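Local coordinates for protection of telomeres protein poz1 (Schizosaccharomyces pombe, PDB 5WE0), which binds telomeric DNA and negatively regulates telomerase and telomere length, at residues K51-F65 / L95-E109. Sequence-based numbering, arbitrary orientation.
Sequences KMPIFMDIAFIEYCF and LISNALERLENIELE
Ile61 and Ile106 interlock helix 54-64 with helix 93-115 as knobs into holes, in a helix pair of the all-helical Poz1 core. The segment axes approach to 9.2 Å with N-to-C directions 135° apart, closer to antiparallel than to parallel. Ile106 sits among Ile54, Asp57, Ile58 and Ile61; its CG1, anti to the carbonyl carbon (chi1 -66°), extends CD1 to 3.8 Å from Ile58 CG1. Reciprocally, Ile61 enters the hole of Ala99, Arg102, Leu103 and Ile106, where its CD1 comes 3.4 Å from Ala99 O.

Beside these aliphatic knobs, Phe60 meets Arg102 in a cation-pi contact: Arg102 CZ stands 4.5 Å from the centroid of the Phe60 ring, almost on the ring normal. The guanidinium does not lie flat on the ring, since the two planes are 67° apart. Cys64 CB covers the opposite face, and Leu95 CD1 touches the rim at Phe60 CZ (3.6 Å). Asp57 OD1 lies 4.1 Å from Arg102 NH1, beyond a salt bridge but near enough that it may help to stabilise the positive charge.

At the other end, Lys51 NZ donates to the syn lone pair of Glu109 OE1 at 2.6 Å, a salt bridge, after its chain bends at chi3 and chi4. The second carboxylate oxygen, Glu109 OE2, receives a hydrogen bond from a water that accepts from Ile54 N (2.7 Å), linking Glu109 to the first turn of helix 54-64.

Tyr233 adds a hydrogen bond to Glu109 OE2, while helix 209-230 packs on Ile58 through Ile220 and on Ile106 through Tyr219. Helix 2-18 touches Met56, and an acidic side chain of another protein's chain forms a salt bridge with Arg102 NH2, placing this helix pair at a protein-protein interface.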
ATOM      1  N   LYS A  51      -9.596   5.889 -13.994  1.00 47.90           N
ATOM      2  CA  LYS A  51      -9.357   4.989 -12.878  1.00 49.16           C
ATOM      3  C   LYS A  51      -7.951   4.401 -12.978  1.00 50.17           C
ATOM      4  O   LYS A  51      -7.490   4.011 -14.059  1.00 47.41           O
ATOM      5  CB  LYS A  51     -10.413   3.873 -12.864  1.00 52.57           C
ATOM      6  CG  LYS A  51     -10.325   2.920 -11.675  1.00 59.58           C
ATOM      7  CD  LYS A  51     -11.260   1.706 -11.818  1.00 62.54           C
ATOM      8  CE  LYS A  51     -10.453   0.399 -11.958  1.00 61.94           C
ATOM      9  NZ  LYS A  51      -9.836  -0.067 -10.663  1.00 58.21           N
ATOM     10  N   MET A  52      -7.271   4.353 -11.851  1.00 40.37           N
ATOM     11  CA  MET A  52      -5.967   3.716 -11.782  1.00 42.17           C
ATOM     12  C   MET A  52      -6.142   2.207 -11.930  1.00 43.03           C
ATOM     13  O   MET A  52      -6.888   1.606 -11.146  1.00 41.23           O
ATOM     14  CB  MET A  52      -5.294   4.061 -10.448  1.00 36.14           C
ATOM     15  CG  MET A  52      -3.952   3.420 -10.221  1.00 36.83           C
ATOM     16  SD  MET A  52      -2.622   4.126 -11.230  1.00 47.94           S
ATOM     17  CE  MET A  52      -2.654   5.849 -10.722  1.00 31.46           C
ATOM     18  N   PRO A  53      -5.512   1.563 -12.917  1.00 41.18           N
ATOM     19  CA  PRO A  53      -5.592   0.096 -13.009  1.00 40.43           C
ATOM     20  C   PRO A  53      -5.014  -0.551 -11.752  1.00 38.62           C
ATOM     21  O   PRO A  53      -4.070  -0.051 -11.146  1.00 37.39           O
ATOM     22  CB  PRO A  53      -4.737  -0.236 -14.246  1.00 37.85           C
ATOM     23  CG  PRO A  53      -4.627   1.039 -15.018  1.00 37.83           C
ATOM     24  CD  PRO A  53      -4.701   2.152 -14.000  1.00 40.39           C
ATOM     25  N   ILE A  54      -5.580  -1.690 -11.367  1.00 38.27           N
ATOM     26  CA  ILE A  54      -5.201  -2.270 -10.086  1.00 35.50           C
ATOM     27  C   ILE A  54      -3.740  -2.726 -10.090  1.00 37.07           C
ATOM     28  O   ILE A  54      -3.068  -2.692  -9.040  1.00 30.40           O
ATOM     29  CB  ILE A  54      -6.177  -3.406  -9.728  1.00 39.31           C
ATOM     30  CG1 ILE A  54      -6.307  -3.519  -8.219  1.00 38.88           C
ATOM     31  CG2 ILE A  54      -5.731  -4.731 -10.310  1.00 41.07           C
ATOM     32  CD1 ILE A  54      -6.870  -2.209  -7.605  1.00 41.12           C
ATOM     33  N   PHE A  55      -3.200  -3.121 -11.260  1.00 30.34           N
ATOM     34  CA  PHE A  55      -1.803  -3.557 -11.293  1.00 33.72           C
ATOM     35  C   PHE A  55      -0.862  -2.413 -10.904  1.00 32.39           C
ATOM     36  O   PHE A  55       0.209  -2.656 -10.336  1.00 29.80           O
ATOM     37  CB  PHE A  55      -1.434  -4.126 -12.681  1.00 31.28           C
ATOM     38  CG  PHE A  55      -1.111  -3.068 -13.723  1.00 32.19           C
ATOM     39  CD1 PHE A  55       0.191  -2.571 -13.858  1.00 32.16           C
ATOM     40  CD2 PHE A  55      -2.102  -2.587 -14.578  1.00 33.24           C
ATOM     41  CE1 PHE A  55       0.493  -1.584 -14.824  1.00 32.15           C
ATOM     42  CE2 PHE A  55      -1.815  -1.598 -15.543  1.00 35.31           C
ATOM     43  CZ  PHE A  55      -0.518  -1.088 -15.652  1.00 34.55           C
ATOM     44  N   MET A  56      -1.273  -1.164 -11.147  1.00 31.72           N
ATOM     45  CA  MET A  56      -0.447  -0.021 -10.769  1.00 31.51           C
ATOM     46  C   MET A  56      -0.429   0.197  -9.257  1.00 31.53           C
ATOM     47  O   MET A  56       0.638   0.444  -8.682  1.00 28.05           O
ATOM     48  CB  MET A  56      -0.942   1.252 -11.466  1.00 30.94           C
ATOM     49  CG  MET A  56      -0.831   1.212 -13.000  1.00 38.44           C
ATOM     50  SD  MET A  56       0.795   1.800 -13.527  1.00 45.34           S
ATOM     51  CE  MET A  56       0.610   3.583 -13.322  1.00 36.52           C
ATOM     52  N   ASP A  57      -1.596   0.137  -8.601  1.00 27.81           N
ATOM     53  CA  ASP A  57      -1.637   0.225  -7.138  1.00 27.75           C
ATOM     54  C   ASP A  57      -0.826  -0.882  -6.480  1.00 27.78           C
ATOM     55  O   ASP A  57      -0.133  -0.640  -5.484  1.00 26.74           O
ATOM     56  CB  ASP A  57      -3.081   0.188  -6.635  1.00 28.76           C
ATOM     57  CG  ASP A  57      -3.802   1.519  -6.817  1.00 34.39           C
ATOM     58  OD1 ASP A  57      -3.122   2.562  -6.919  1.00 37.83           O
ATOM     59  OD2 ASP A  57      -5.043   1.528  -6.818  1.00 40.23           O
ATOM     60  N   ILE A  58      -0.905  -2.103  -7.019  1.00 30.10           N
ATOM     61  CA  ILE A  58      -0.175  -3.236  -6.451  1.00 31.52           C
ATOM     62  C   ILE A  58       1.319  -3.003  -6.552  1.00 25.61           C
ATOM     63  O   ILE A  58       2.068  -3.270  -5.606  1.00 26.28           O
ATOM     64  CB  ILE A  58      -0.592  -4.554  -7.142  1.00 27.19           C
ATOM     65  CG1 ILE A  58      -1.997  -4.965  -6.707  1.00 26.59           C
ATOM     66  CG2 ILE A  58       0.397  -5.671  -6.857  1.00 26.47           C
ATOM     67  CD1 ILE A  58      -2.556  -6.127  -7.503  1.00 27.75           C
ATOM     68  N   ALA A  59       1.779  -2.538  -7.717  1.00 28.46           N
ATOM     69  CA  ALA A  59       3.195  -2.252  -7.899  1.00 28.42           C
ATOM     70  C   ALA A  59       3.647  -1.139  -6.964  1.00 25.50           C
ATOM     71  O   ALA A  59       4.721  -1.228  -6.358  1.00 27.04           O
ATOM     72  CB  ALA A  59       3.468  -1.874  -9.358  1.00 31.36           C
ATOM     73  N   PHE A  60       2.810  -0.115  -6.787  1.00 27.72           N
ATOM     74  CA  PHE A  60       3.148   0.944  -5.844  1.00 29.68           C
ATOM     75  C   PHE A  60       3.337   0.381  -4.447  1.00 25.04           C
ATOM     76  O   PHE A  60       4.325   0.683  -3.774  1.00 23.86           O
ATOM     77  CB  PHE A  60       2.078   2.031  -5.805  1.00 27.08           C
ATOM     78  CG  PHE A  60       2.340   3.024  -4.721  1.00 32.76           C
ATOM     79  CD1 PHE A  60       3.315   4.000  -4.885  1.00 29.46           C
ATOM     80  CD2 PHE A  60       1.701   2.917  -3.487  1.00 29.89           C
ATOM     81  CE1 PHE A  60       3.594   4.886  -3.862  1.00 30.80           C
ATOM     82  CE2 PHE A  60       1.987   3.794  -2.466  1.00 29.20           C
ATOM     83  CZ  PHE A  60       2.933   4.775  -2.649  1.00 31.22           C
ATOM     84  N   ILE A  61       2.403  -0.457  -4.002  1.00 23.35           N
ATOM     85  CA  ILE A  61       2.490  -1.034  -2.660  1.00 25.71           C
ATOM     86  C   ILE A  61       3.743  -1.893  -2.525  1.00 25.04           C
ATOM     87  O   ILE A  61       4.451  -1.827  -1.513  1.00 20.59           O
ATOM     88  CB  ILE A  61       1.210  -1.846  -2.349  1.00 22.62           C
ATOM     89  CG1 ILE A  61       0.011  -0.910  -2.234  1.00 23.42           C
ATOM     90  CG2 ILE A  61       1.402  -2.704  -1.098  1.00 22.63           C
ATOM     91  CD1 ILE A  61       0.189   0.200  -1.171  1.00 23.46           C
ATOM     92  N   GLU A  62       4.027  -2.730  -3.534  1.00 25.10           N
ATOM     93  CA  GLU A  62       5.237  -3.545  -3.493  1.00 24.37           C
ATOM     94  C   GLU A  62       6.495  -2.670  -3.443  1.00 26.25           C
ATOM     95  O   GLU A  62       7.462  -2.996  -2.747  1.00 25.12           O
ATOM     96  CB  GLU A  62       5.269  -4.470  -4.709  1.00 29.85           C
ATOM     97  CG  GLU A  62       4.123  -5.503  -4.719  1.00 24.63           C
ATOM     98  CD  GLU A  62       4.106  -6.335  -5.985  1.00 33.16           C
ATOM     99  OE1 GLU A  62       4.502  -5.797  -7.053  1.00 30.53           O
ATOM    100  OE2 GLU A  62       3.689  -7.527  -5.915  1.00 31.06           O
ATOM    101  N   TYR A  63       6.511  -1.566  -4.199  1.00 25.70           N
ATOM    102  CA  TYR A  63       7.683  -0.693  -4.233  1.00 27.42           C
ATOM    103  C   TYR A  63       7.794   0.110  -2.941  1.00 27.20           C
ATOM    104  O   TYR A  63       8.830   0.089  -2.269  1.00 24.13           O
ATOM    105  CB  TYR A  63       7.586   0.236  -5.453  1.00 30.26           C
ATOM    106  CG  TYR A  63       8.783   1.164  -5.682  1.00 31.85           C
ATOM    107  CD1 TYR A  63      10.088   0.679  -5.653  1.00 35.31           C
ATOM    108  CD2 TYR A  63       8.598   2.521  -5.948  1.00 29.83           C
ATOM    109  CE1 TYR A  63      11.176   1.530  -5.864  1.00 36.84           C
ATOM    110  CE2 TYR A  63       9.676   3.368  -6.166  1.00 31.30           C
ATOM    111  CZ  TYR A  63      10.954   2.864  -6.125  1.00 34.15           C
ATOM    112  OH  TYR A  63      12.014   3.693  -6.340  1.00 41.87           O
ATOM    113  N   CYS A  64       6.689   0.739  -2.532  1.00 27.08           N
ATOM    114  CA  CYS A  64       6.661   1.578  -1.334  1.00 25.44           C
ATOM    115  C   CYS A  64       7.143   0.836  -0.087  1.00 28.23           C
ATOM    116  O   CYS A  64       7.910   1.381   0.717  1.00 28.86           O
ATOM    117  CB  CYS A  64       5.239   2.089  -1.130  1.00 27.03           C
ATOM    118  SG  CYS A  64       5.032   3.099   0.320  1.00 25.60           S
ATOM    119  N   PHE A  65       6.662  -0.385   0.128  1.00 24.67           N
ATOM    120  CA  PHE A  65       7.029  -1.140   1.318  1.00 24.96           C
ATOM    121  C   PHE A  65       8.135  -2.141   1.039  1.00 25.60           C
ATOM    122  O   PHE A  65       8.467  -2.945   1.919  1.00 25.99           O
ATOM    123  CB  PHE A  65       5.795  -1.834   1.924  1.00 24.16           C
ATOM    124  CG  PHE A  65       4.786  -0.860   2.445  1.00 23.49           C
ATOM    125  CD1 PHE A  65       5.018  -0.177   3.626  1.00 24.37           C
ATOM    126  CD2 PHE A  65       3.644  -0.575   1.722  1.00 22.17           C
ATOM    127  CE1 PHE A  65       4.117   0.762   4.088  1.00 24.97           C
ATOM    128  CE2 PHE A  65       2.729   0.349   2.188  1.00 25.23           C
ATOM    129  CZ  PHE A  65       2.972   1.027   3.368  1.00 21.86           C
ATOM    130  N   LEU A  95       2.751  10.374   2.041  1.00 33.34           N
ATOM    131  CA  LEU A  95       2.981   9.170   1.249  1.00 31.20           C
ATOM    132  C   LEU A  95       2.235   7.975   1.832  1.00 31.16           C
ATOM    133  O   LEU A  95       1.561   7.237   1.102  1.00 29.26           O
ATOM    134  CB  LEU A  95       4.483   8.878   1.164  1.00 29.83           C
ATOM    135  CG  LEU A  95       4.929   7.533   0.577  1.00 33.88           C
ATOM    136  CD1 LEU A  95       4.639   7.448  -0.918  1.00 34.15           C
ATOM    137  CD2 LEU A  95       6.409   7.251   0.862  1.00 31.86           C
ATOM    138  N   ILE A  96       2.363   7.753   3.146  1.00 31.38           N
ATOM    139  CA  ILE A  96       1.746   6.581   3.763  1.00 26.88           C
ATOM    140  C   ILE A  96       0.223   6.686   3.718  1.00 27.39           C
ATOM    141  O   ILE A  96      -0.479   5.688   3.542  1.00 29.22           O
ATOM    142  CB  ILE A  96       2.257   6.405   5.205  1.00 27.81           C
ATOM    143  CG1 ILE A  96       3.772   6.122   5.226  1.00 28.07           C
ATOM    144  CG2 ILE A  96       1.476   5.284   5.895  1.00 27.86           C
ATOM    145  CD1 ILE A  96       4.208   4.899   4.370  1.00 28.15           C
ATOM    146  N   SER A  97      -0.312   7.883   3.855  1.00 29.04           N
ATOM    147  CA  SER A  97      -1.751   8.061   3.711  1.00 27.57           C
ATOM    148  C   SER A  97      -2.211   7.688   2.300  1.00 29.09           C
ATOM    149  O   SER A  97      -3.257   7.045   2.132  1.00 27.87           O
ATOM    150  CB  SER A  97      -2.108   9.507   4.063  1.00 29.41           C
ATOM    151  OG  SER A  97      -3.485   9.664   4.273  1.00 43.39           O
ATOM    152  N   ASN A  98      -1.446   8.090   1.270  1.00 27.46           N
ATOM    153  CA  ASN A  98      -1.772   7.701  -0.099  1.00 26.74           C
ATOM    154  C   ASN A  98      -1.653   6.197  -0.288  1.00 29.86           C
ATOM    155  O   ASN A  98      -2.501   5.573  -0.943  1.00 27.23           O
ATOM    156  CB  ASN A  98      -0.865   8.418  -1.092  1.00 31.86           C
ATOM    157  CG  ASN A  98      -1.136   9.919  -1.160  1.00 35.53           C
ATOM    158  OD1 ASN A  98      -2.157  10.400  -0.685  1.00 33.69           O
ATOM    159  ND2 ASN A  98      -0.207  10.661  -1.750  1.00 36.49           N
ATOM    160  N   ALA A  99      -0.609   5.597   0.289  1.00 27.76           N
ATOM    161  CA  ALA A  99      -0.441   4.154   0.194  1.00 24.42           C
ATOM    162  C   ALA A  99      -1.634   3.416   0.801  1.00 27.39           C
ATOM    163  O   ALA A  99      -2.050   2.376   0.281  1.00 24.06           O
ATOM    164  CB  ALA A  99       0.863   3.739   0.876  1.00 21.56           C
ATOM    165  N   LEU A 100      -2.171   3.909   1.935  1.00 26.78           N
ATOM    166  CA  LEU A 100      -3.322   3.243   2.551  1.00 26.03           C
ATOM    167  C   LEU A 100      -4.564   3.376   1.691  1.00 26.62           C
ATOM    168  O   LEU A 100      -5.396   2.462   1.639  1.00 24.18           O
ATOM    169  CB  LEU A 100      -3.601   3.803   3.939  1.00 27.12           C
ATOM    170  CG  LEU A 100      -2.632   3.350   5.035  1.00 27.27           C
ATOM    171  CD1 LEU A 100      -2.739   4.275   6.254  1.00 26.94           C
ATOM    172  CD2 LEU A 100      -2.917   1.899   5.381  1.00 23.42           C
ATOM    173  N   GLU A 101      -4.715   4.514   1.032  1.00 24.24           N
ATOM    174  CA  GLU A 101      -5.835   4.663   0.133  1.00 30.62           C
ATOM    175  C   GLU A 101      -5.699   3.712  -1.050  1.00 28.96           C
ATOM    176  O   GLU A 101      -6.682   3.098  -1.470  1.00 30.94           O
ATOM    177  CB  GLU A 101      -5.943   6.120  -0.307  1.00 33.83           C
ATOM    178  CG  GLU A 101      -7.147   6.390  -1.162  1.00 46.01           C
ATOM    179  CD  GLU A 101      -7.440   7.872  -1.311  1.00 56.15           C
ATOM    180  OE1 GLU A 101      -8.300   8.235  -2.154  1.00 63.56           O
ATOM    181  OE2 GLU A 101      -6.833   8.676  -0.564  1.00 60.38           O
ATOM    182  N   ARG A 102      -4.470   3.546  -1.528  1.00 27.19           N
ATOM    183  CA  ARG A 102      -4.192   2.638  -2.630  1.00 28.91           C
ATOM    184  C   ARG A 102      -4.484   1.203  -2.196  1.00 28.63           C
ATOM    185  O   ARG A 102      -5.103   0.439  -2.936  1.00 30.83           O
ATOM    186  CB  ARG A 102      -2.737   2.769  -3.082  1.00 27.56           C
ATOM    187  CG  ARG A 102      -2.459   4.004  -3.925  1.00 30.04           C
ATOM    188  CD  ARG A 102      -1.036   3.997  -4.461  1.00 31.69           C
ATOM    189  NE  ARG A 102      -0.412   5.314  -4.372  1.00 35.44           N
ATOM    190  CZ  ARG A 102      -0.784   6.367  -5.092  1.00 44.49           C
ATOM    191  NH1 ARG A 102      -1.780   6.262  -5.961  1.00 36.29           N
ATOM    192  NH2 ARG A 102      -0.159   7.528  -4.945  1.00 30.15           N
ATOM    193  N   LEU A 103      -4.038   0.840  -0.994  1.00 26.49           N
ATOM    194  CA  LEU A 103      -4.278  -0.501  -0.481  1.00 25.81           C
ATOM    195  C   LEU A 103      -5.772  -0.766  -0.363  1.00 27.84           C
ATOM    196  O   LEU A 103      -6.261  -1.865  -0.663  1.00 25.56           O
ATOM    197  CB  LEU A 103      -3.610  -0.661   0.873  1.00 22.81           C
ATOM    198  CG  LEU A 103      -3.482  -2.098   1.337  1.00 29.76           C
ATOM    199  CD1 LEU A 103      -2.561  -2.882   0.403  1.00 27.35           C
ATOM    200  CD2 LEU A 103      -2.975  -2.113   2.784  1.00 32.16           C
ATOM    201  N   GLU A 104      -6.510   0.239   0.064  1.00 26.24           N
ATOM    202  CA  GLU A 104      -7.955   0.110   0.162  1.00 31.19           C
ATOM    203  C   GLU A 104      -8.611  -0.046  -1.211  1.00 31.19           C
ATOM    204  O   GLU A 104      -9.558  -0.828  -1.350  1.00 32.50           O
ATOM    205  CB  GLU A 104      -8.496   1.316   0.923  1.00 30.00           C
ATOM    206  CG  GLU A 104      -9.967   1.316   1.178  1.00 35.26           C
ATOM    207  CD  GLU A 104     -10.340   2.478   2.068  1.00 42.93           C
ATOM    208  OE1 GLU A 104     -10.334   3.622   1.562  1.00 47.33           O
ATOM    209  OE2 GLU A 104     -10.639   2.241   3.265  1.00 47.21           O
ATOM    210  N   ASN A 105      -8.129   0.678  -2.238  1.00 29.69           N
ATOM    211  CA  ASN A 105      -8.651   0.463  -3.592  1.00 27.63           C
ATOM    212  C   ASN A 105      -8.421  -0.976  -4.034  1.00 29.28           C
ATOM    213  O   ASN A 105      -9.321  -1.608  -4.592  1.00 32.05           O
ATOM    214  CB  ASN A 105      -7.996   1.406  -4.605  1.00 32.20           C
ATOM    215  CG  ASN A 105      -8.286   2.884  -4.335  1.00 39.60           C
ATOM    216  OD1 ASN A 105      -9.198   3.234  -3.586  1.00 40.76           O
ATOM    217  ND2 ASN A 105      -7.464   3.761  -4.929  1.00 43.04           N
ATOM    218  N   ILE A 106      -7.229  -1.523  -3.759  1.00 28.64           N
ATOM    219  CA  ILE A 106      -6.945  -2.916  -4.104  1.00 28.16           C
ATOM    220  C   ILE A 106      -7.947  -3.836  -3.432  1.00 28.12           C
ATOM    221  O   ILE A 106      -8.546  -4.712  -4.069  1.00 25.18           O
ATOM    222  CB  ILE A 106      -5.506  -3.291  -3.707  1.00 27.20           C
ATOM    223  CG1 ILE A 106      -4.485  -2.509  -4.523  1.00 26.37           C
ATOM    224  CG2 ILE A 106      -5.288  -4.772  -3.866  1.00 24.01           C
ATOM    225  CD1 ILE A 106      -3.062  -2.561  -3.909  1.00 23.85           C
ATOM    226  N   GLU A 107      -8.146  -3.646  -2.126  1.00 27.54           N
ATOM    227  CA  GLU A 107      -9.034  -4.529  -1.386  1.00 28.26           C
ATOM    228  C   GLU A 107     -10.462  -4.400  -1.902  1.00 29.51           C
ATOM    229  O   GLU A 107     -11.202  -5.391  -1.981  1.00 25.19           O
ATOM    230  CB  GLU A 107      -8.963  -4.213   0.116  1.00 26.87           C
ATOM    231  CG  GLU A 107     -10.000  -4.932   1.003  1.00 25.88           C
ATOM    232  CD  GLU A 107      -9.908  -6.460   0.972  1.00 32.08           C
ATOM    233  OE1 GLU A 107      -8.950  -7.022   0.388  1.00 31.14           O
ATOM    234  OE2 GLU A 107     -10.798  -7.120   1.560  1.00 34.98           O
ATOM    235  N   LEU A 108     -10.855  -3.177  -2.244  1.00 28.04           N
ATOM    236  CA  LEU A 108     -12.194  -2.928  -2.762  1.00 31.37           C
ATOM    237  C   LEU A 108     -12.399  -3.733  -4.038  1.00 31.86           C
ATOM    238  O   LEU A 108     -13.411  -4.413  -4.204  1.00 30.16           O
ATOM    239  CB  LEU A 108     -12.396  -1.438  -3.037  1.00 35.89           C
ATOM    240  CG  LEU A 108     -13.052  -0.625  -1.918  1.00 46.56           C
ATOM    241  CD1 LEU A 108     -13.347   0.793  -2.387  1.00 49.17           C
ATOM    242  CD2 LEU A 108     -14.320  -1.307  -1.431  1.00 47.10           C
ATOM    243  N   GLU A 109     -11.424  -3.648  -4.936  1.00 29.62           N
ATOM    244  CA  GLU A 109     -11.466  -4.377  -6.204  1.00 32.37           C
ATOM    245  C   GLU A 109     -11.404  -5.891  -6.000  1.00 34.42           C
ATOM    246  O   GLU A 109     -12.072  -6.648  -6.718  1.00 31.34           O
ATOM    247  CB  GLU A 109     -10.320  -3.918  -7.102  1.00 35.64           C
ATOM    248  CG  GLU A 109     -10.341  -4.497  -8.511  1.00 43.30           C
ATOM    249  CD  GLU A 109     -10.168  -3.432  -9.578  1.00 54.73           C
ATOM    250  OE1 GLU A 109     -10.421  -2.235  -9.285  1.00 52.28           O
ATOM    251  OE2 GLU A 109      -9.747  -3.794 -10.703  1.00 56.73           O
TER
HETATM  252  O   HOH W   1      -7.696  -2.673 -12.669  1.00 41.72           O